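Local coordinates for tight junction protein ZO-3 (Homo sapiens, PDB 3KFV) that links claudins, occludin and other transmembrane proteins of the tight junction to the actin cytoskeleton as a MAGUK-family scaffold, at residues 235-238 and 239-243; 278-281 and 282-286. One frame throughout, in Å; residues are numbered along the deposited sequence.

Contact 1: 235-238 and 239-243; sequences ALRQ and WLAPA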
loop_
_atom_site.group_PDB
_atom_site.type_symbol
_atom_site.label_atom_id
_atom_site.label_comp_id
_atom_site.label_asym_id
_atom_site.label_seq_id
_atom_site.Cartn_x
_atom_site.Cartn_y
_atom_site.Cartn_z
ATOM N N ALA A 235 5.531 -5.149 -27.931
ATOM C CA ALA A 235 6.905 -4.933 -28.354
ATOM C C ALA A 235 7.834 -5.072 -27.162
ATOM O O ALA A 235 8.738 -5.907 -27.159
ATOM C CB ALA A 235 7.053 -3.564 -28.979
ATOM N N LEU A 236 7.598 -4.247 -26.148
ATOM C CA LEU A 236 8.375 -4.281 -24.912
ATOM C C LEU A 236 8.523 -5.697 -24.349
ATOM O O LEU A 236 9.615 -6.114 -23.969
ATOM C CB LEU A 236 7.722 -3.374 -23.867
ATOM C CG LEU A 236 8.437 -3.194 -22.529
ATOM C CD1 LEU A 236 9.877 -2.759 -22.744
ATOM C CD2 LEU A 236 7.699 -2.178 -21.687
ATOM N N ARG A 237 7.418 -6.431 -24.290
ATOM C CA ARG A 237 7.447 -7.770 -23.716
ATOM C C ARG A 237 8.249 -8.734 -24.581
ATOM O O ARG A 237 9.027 -9.531 -24.064
ATOM C CB ARG A 237 6.030 -8.297 -23.454
ATOM C CG ARG A 237 5.368 -7.664 -22.232
ATOM C CD ARG A 237 4.151 -8.449 -21.737
ATOM N NE ARG A 237 4.498 -9.787 -21.268
ATOM C CZ ARG A 237 4.986 -10.061 -20.060
ATOM N NH1 ARG A 237 5.275 -11.313 -19.730
ATOM N NH2 ARG A 237 5.192 -9.088 -19.182
ATOM N N GLN A 238 8.072 -8.646 -25.896
ATOM C CA GLN A 238 8.772 -9.531 -26.820
ATOM C C GLN A 238 10.277 -9.344 -26.698
ATOM O O GLN A 238 11.049 -10.284 -26.880
ATOM C CB GLN A 238 8.334 -9.261 -28.260
ATOM C CG GLN A 238 8.694 -10.381 -29.235
ATOM C CD GLN A 238 7.798 -11.604 -29.069
ATOM O OE1 GLN A 238 6.567 -11.485 -29.008
ATOM N NE2 GLN A 238 8.413 -12.786 -28.995
ATOM N N TRP A 239 10.681 -8.119 -26.378
ATOM C CA TRP A 239 12.090 -7.750 -26.279
ATOM C C TRP A 239 12.699 -8.141 -24.931
ATOM O O TRP A 239 13.832 -8.616 -24.877
ATOM C CB TRP A 239 12.240 -6.250 -26.572
ATOM C CG TRP A 239 13.484 -5.564 -26.070
ATOM C CD1 TRP A 239 13.548 -4.600 -25.101
ATOM C CD2 TRP A 239 14.829 -5.750 -26.538
ATOM N NE1 TRP A 239 14.848 -4.187 -24.928
ATOM C CE2 TRP A 239 15.655 -4.878 -25.795
ATOM C CE3 TRP A 239 15.418 -6.576 -27.502
ATOM C CZ2 TRP A 239 17.034 -4.809 -25.985
ATOM C CZ3 TRP A 239 16.796 -6.503 -27.693
ATOM C CH2 TRP A 239 17.585 -5.624 -26.940
ATOM N N LEU A 240 11.935 -7.974 -23.851
ATOM C CA LEU A 240 12.435 -8.249 -22.499
ATOM C C LEU A 240 12.001 -9.604 -21.935
ATOM O O LEU A 240 12.636 -10.132 -21.023
ATOM C CB LEU A 240 12.054 -7.118 -21.536
ATOM C CG LEU A 240 12.742 -5.770 -21.797
ATOM C CD1 LEU A 240 12.286 -4.727 -20.790
ATOM C CD2 LEU A 240 14.269 -5.891 -21.794
ATOM N N ALA A 241 10.925 -10.162 -22.479
ATOM C CA ALA A 241 10.461 -11.493 -22.086
ATOM C C ALA A 241 10.145 -12.325 -23.323
ATOM O O ALA A 241 8.998 -12.736 -23.522
ATOM C CB ALA A 241 9.237 -11.390 -21.197
ATOM N N PRO A 242 11.171 -12.596 -24.144
ATOM C CA PRO A 242 11.010 -13.218 -25.462
ATOM C C PRO A 242 10.204 -14.510 -25.386
ATOM O O PRO A 242 9.261 -14.702 -26.157
ATOM C CB PRO A 242 12.451 -13.528 -25.885
ATOM C CG PRO A 242 13.315 -12.651 -25.035
ATOM C CD PRO A 242 12.586 -12.515 -23.739
ATOM N N ALA A 243 10.568 -15.379 -24.451
ATOM C CA ALA A 243 9.944 -16.692 -24.346
ATOM C C ALA A 243 8.647 -16.680 -23.539
ATOM O O ALA A 243 8.042 -17.729 -23.319
ATOM C CB ALA A 243 10.929 -17.696 -23.756
#
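Trp-239 takes up the i to i+4 bonding of the last helical turn: its backbone N donates to O of Ala-235 at 3.0 Å and makes a second, weak bond to O of Leu-236. The indole, with CG anti to the backbone N (chi1 159°), leads off from the turn, and its NE1 has a weak hydrogen bond to O of Thr-275. Leu-240 N is the main donor to O of Leu-236, also at 3.0 Å, so that this carbonyl receives two N-H groups, one of them weakly. One turn apart, the two leucines cross obliquely and meet through single methyls, CD1 of Leu-236 lying 3.7 Å from CD1 of Leu-240. In Leu-236, chi1 (-176°) sets CG anti to the backbone N and, with chi2 near 53°, directs CD1 toward Leu-240; both side chains also pack on Trp-279 of helix 278-290.

Ala-241 gives the last of these i to i+4 bonds, from its N to O of Arg-237, and is the first residue to leave helical backbone angles. Its CB lies over one face of the Arg-237 guanidinium, 4.2 Å from NH1. That group is held mainly from elsewhere: NH1 forms a salt bridge with Asp-156 and a hydrogen bond with Ser-244 OG, while Pro-153 O accepts weakly from NH2. Pro-242 has no N-H to continue the series; instead its CA makes a C-H...O contact of 3.3 Å with O of Gln-238, and its ring atoms CB and CG rest near the same oxygen. This is the C-terminal end of helix 230-240 in the guanylate kinase-like domain, where a proline follows the final turn and the buried flank faces helices 155-165 and 278-290.

Contact 2: 278-281 and 282-286; sequences TWYQ and ELKAI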
loop_
_atom_site.group_PDB
_atom_site.type_symbol
_atom_site.label_atom_id
_atom_site.label_comp_id
_atom_site.label_asym_id
_atom_site.label_seq_id
_atom_site.Cartn_x
_atom_site.Cartn_y
_atom_site.Cartn_z
ATOM N N THR A 278 14.996 2.802 -19.267
ATOM C CA THR A 278 14.633 3.984 -18.497
ATOM C C THR A 278 13.657 3.687 -17.349
ATOM O O THR A 278 13.930 4.043 -16.200
ATOM C CB THR A 278 14.133 5.129 -19.415
ATOM O OG1 THR A 278 15.255 5.698 -20.106
ATOM C CG2 THR A 278 13.455 6.221 -18.607
ATOM N N TRP A 279 12.540 3.026 -17.643
ATOM C CA TRP A 279 11.556 2.717 -16.600
ATOM C C TRP A 279 12.160 1.874 -15.484
ATOM O O TRP A 279 11.782 2.006 -14.321
ATOM C CB TRP A 279 10.332 2.007 -17.180
ATOM C CG TRP A 279 10.610 0.638 -17.742
ATOM C CD1 TRP A 279 10.844 0.323 -19.048
ATOM C CD2 TRP A 279 10.669 -0.598 -17.016
ATOM N NE1 TRP A 279 11.047 -1.029 -19.182
ATOM C CE2 TRP A 279 10.942 -1.620 -17.950
ATOM C CE3 TRP A 279 10.517 -0.942 -15.667
ATOM C CZ2 TRP A 279 11.068 -2.961 -17.579
ATOM C CZ3 TRP A 279 10.642 -2.279 -15.301
ATOM C CH2 TRP A 279 10.916 -3.269 -16.254
ATOM N N TYR A 280 13.097 1.008 -15.852
ATOM C CA TYR A 280 13.783 0.156 -14.896
ATOM C C TYR A 280 14.726 0.980 -14.024
ATOM O O TYR A 280 14.868 0.714 -12.831
ATOM C CB TYR A 280 14.561 -0.935 -15.629
ATOM C CG TYR A 280 15.239 -1.912 -14.701
ATOM C CD1 TYR A 280 14.499 -2.851 -13.995
ATOM C CD2 TYR A 280 16.620 -1.896 -14.528
ATOM C CE1 TYR A 280 15.111 -3.745 -13.143
ATOM C CE2 TYR A 280 17.241 -2.784 -13.677
ATOM C CZ TYR A 280 16.482 -3.709 -12.987
ATOM O OH TYR A 280 17.089 -4.601 -12.131
ATOM N N GLN A 281 15.369 1.976 -14.631
ATOM C CA GLN A 281 16.240 2.895 -13.902
ATOM C C GLN A 281 15.447 3.696 -12.868
ATOM O O GLN A 281 15.767 3.680 -11.674
ATOM C CB GLN A 281 16.949 3.847 -14.868
ATOM C CG GLN A 281 17.957 3.170 -15.797
ATOM C CD GLN A 281 19.148 2.585 -15.055
ATOM O OE1 GLN A 281 19.323 1.366 -15.002
ATOM N NE2 GLN A 281 19.968 3.452 -14.474
ATOM N N GLU A 282 14.414 4.393 -13.333
ATOM C CA GLU A 282 13.512 5.115 -12.442
ATOM C C GLU A 282 12.978 4.202 -11.344
ATOM O O GLU A 282 12.879 4.605 -10.186
ATOM C CB GLU A 282 12.370 5.759 -13.231
ATOM C CG GLU A 282 12.657 7.210 -13.612
ATOM C CD GLU A 282 11.898 7.685 -14.851
ATOM O OE1 GLU A 282 10.666 7.466 -14.942
ATOM O OE2 GLU A 282 12.543 8.302 -15.731
ATOM N N LEU A 283 12.649 2.966 -11.703
ATOM C CA LEU A 283 12.176 2.013 -10.707
ATOM C C LEU A 283 13.175 1.918 -9.569
ATOM O O LEU A 283 12.837 2.184 -8.420
ATOM C CB LEU A 283 11.941 0.634 -11.324
ATOM C CG LEU A 283 11.550 -0.502 -10.370
ATOM C CD1 LEU A 283 10.380 -0.120 -9.470
ATOM C CD2 LEU A 283 11.234 -1.778 -11.138
ATOM N N LYS A 284 14.412 1.558 -9.897
ATOM C CA LYS A 284 15.438 1.315 -8.885
ATOM C C LYS A 284 15.663 2.526 -7.988
ATOM O O LYS A 284 15.861 2.388 -6.784
ATOM C CB LYS A 284 16.749 0.876 -9.539
ATOM C CG LYS A 284 16.766 -0.582 -9.967
ATOM C CD LYS A 284 18.162 -1.024 -10.377
ATOM C CE LYS A 284 18.614 -0.328 -11.648
ATOM N NZ LYS A 284 20.025 -0.644 -11.983
ATOM N N ALA A 285 15.620 3.713 -8.584
ATOM C CA ALA A 285 15.799 4.953 -7.838
ATOM C C ALA A 285 14.620 5.189 -6.889
ATOM O O ALA A 285 14.795 5.643 -5.755
ATOM C CB ALA A 285 15.963 6.120 -8.798
ATOM N N ILE A 286 13.419 4.869 -7.358
ATOM C CA ILE A 286 12.218 5.057 -6.565
ATOM C C ILE A 286 12.161 4.129 -5.348
ATOM O O ILE A 286 11.666 4.515 -4.289
ATOM C CB ILE A 286 10.956 4.900 -7.428
ATOM C CG1 ILE A 286 10.761 6.149 -8.290
ATOM C CG2 ILE A 286 9.732 4.635 -6.564
ATOM C CD1 ILE A 286 9.618 6.050 -9.263
#
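The Tyr-280 ring has Lys-284 CG above one face, 4.3 Å from the plane and displaced toward the rim, while CE of the same lysine approaches ring atom CE2 obliquely at 3.5 Å. The indole of Trp-279 is met at its edge by Leu-283, whose CD2 lies near the ring plane, 4.2 Å from CZ3; CB of Tyr-280 sits over one indole face. Phe-225 adds an edge-to-face contact to this indole.

The bend of the lysine chain at chi3 (-67°) turns CE to the CE2 side of the tyrosine ring, while CD lies near CE2 and CZ. Both polar ends then reach one carboxylate: NZ of Lys-284 forms a salt bridge with Glu-165, which also hydrogen-bonds Tyr-280 OH. An alanine in place of Lys-284 takes away the aliphatic chain that packs against the tyrosine ring and would probably leave Glu-165 without this counter-charge.

On the exposed side, Gln-281 runs alongside Lys-284, its OE1 3.7 Å from NZ, and Glu-282 lies beside Thr-278, touching methyl CG2 through OE2. Beneath them the backbone is regular, with four successive i to i+4 bonds from Glu-282 N to Thr-278 O through Ala-285 N to Gln-281 O. This is the first part of an amphipathic helix in the guanylate kinase-like domain, packed through Trp-279 and Leu-283 on its parallel beta-sheet.

Contact 1 closes one helix and contact 2 opens another further along the chain, both in the guanylate kinase-like domain. Their centres are 18 Å apart, yet they meet through one indole: CZ2 of Trp-279 is 3.9 Å from CD1 of Leu-240, and NE1 of the same indole packs 4.1 Å from CD1 of Leu-236. The leucine pair of contact 1 thus borders the ring whose other neighbours include Leu-283 of contact 2. Helix 155-165 touches both contacts, carrying Asp-156 near one end for Arg-237 and Glu-165 at the other for Tyr-280 and Lys-284. Each contact is local to its own helix, Trp-279 joins the two helices, and no ligand lies at either contact.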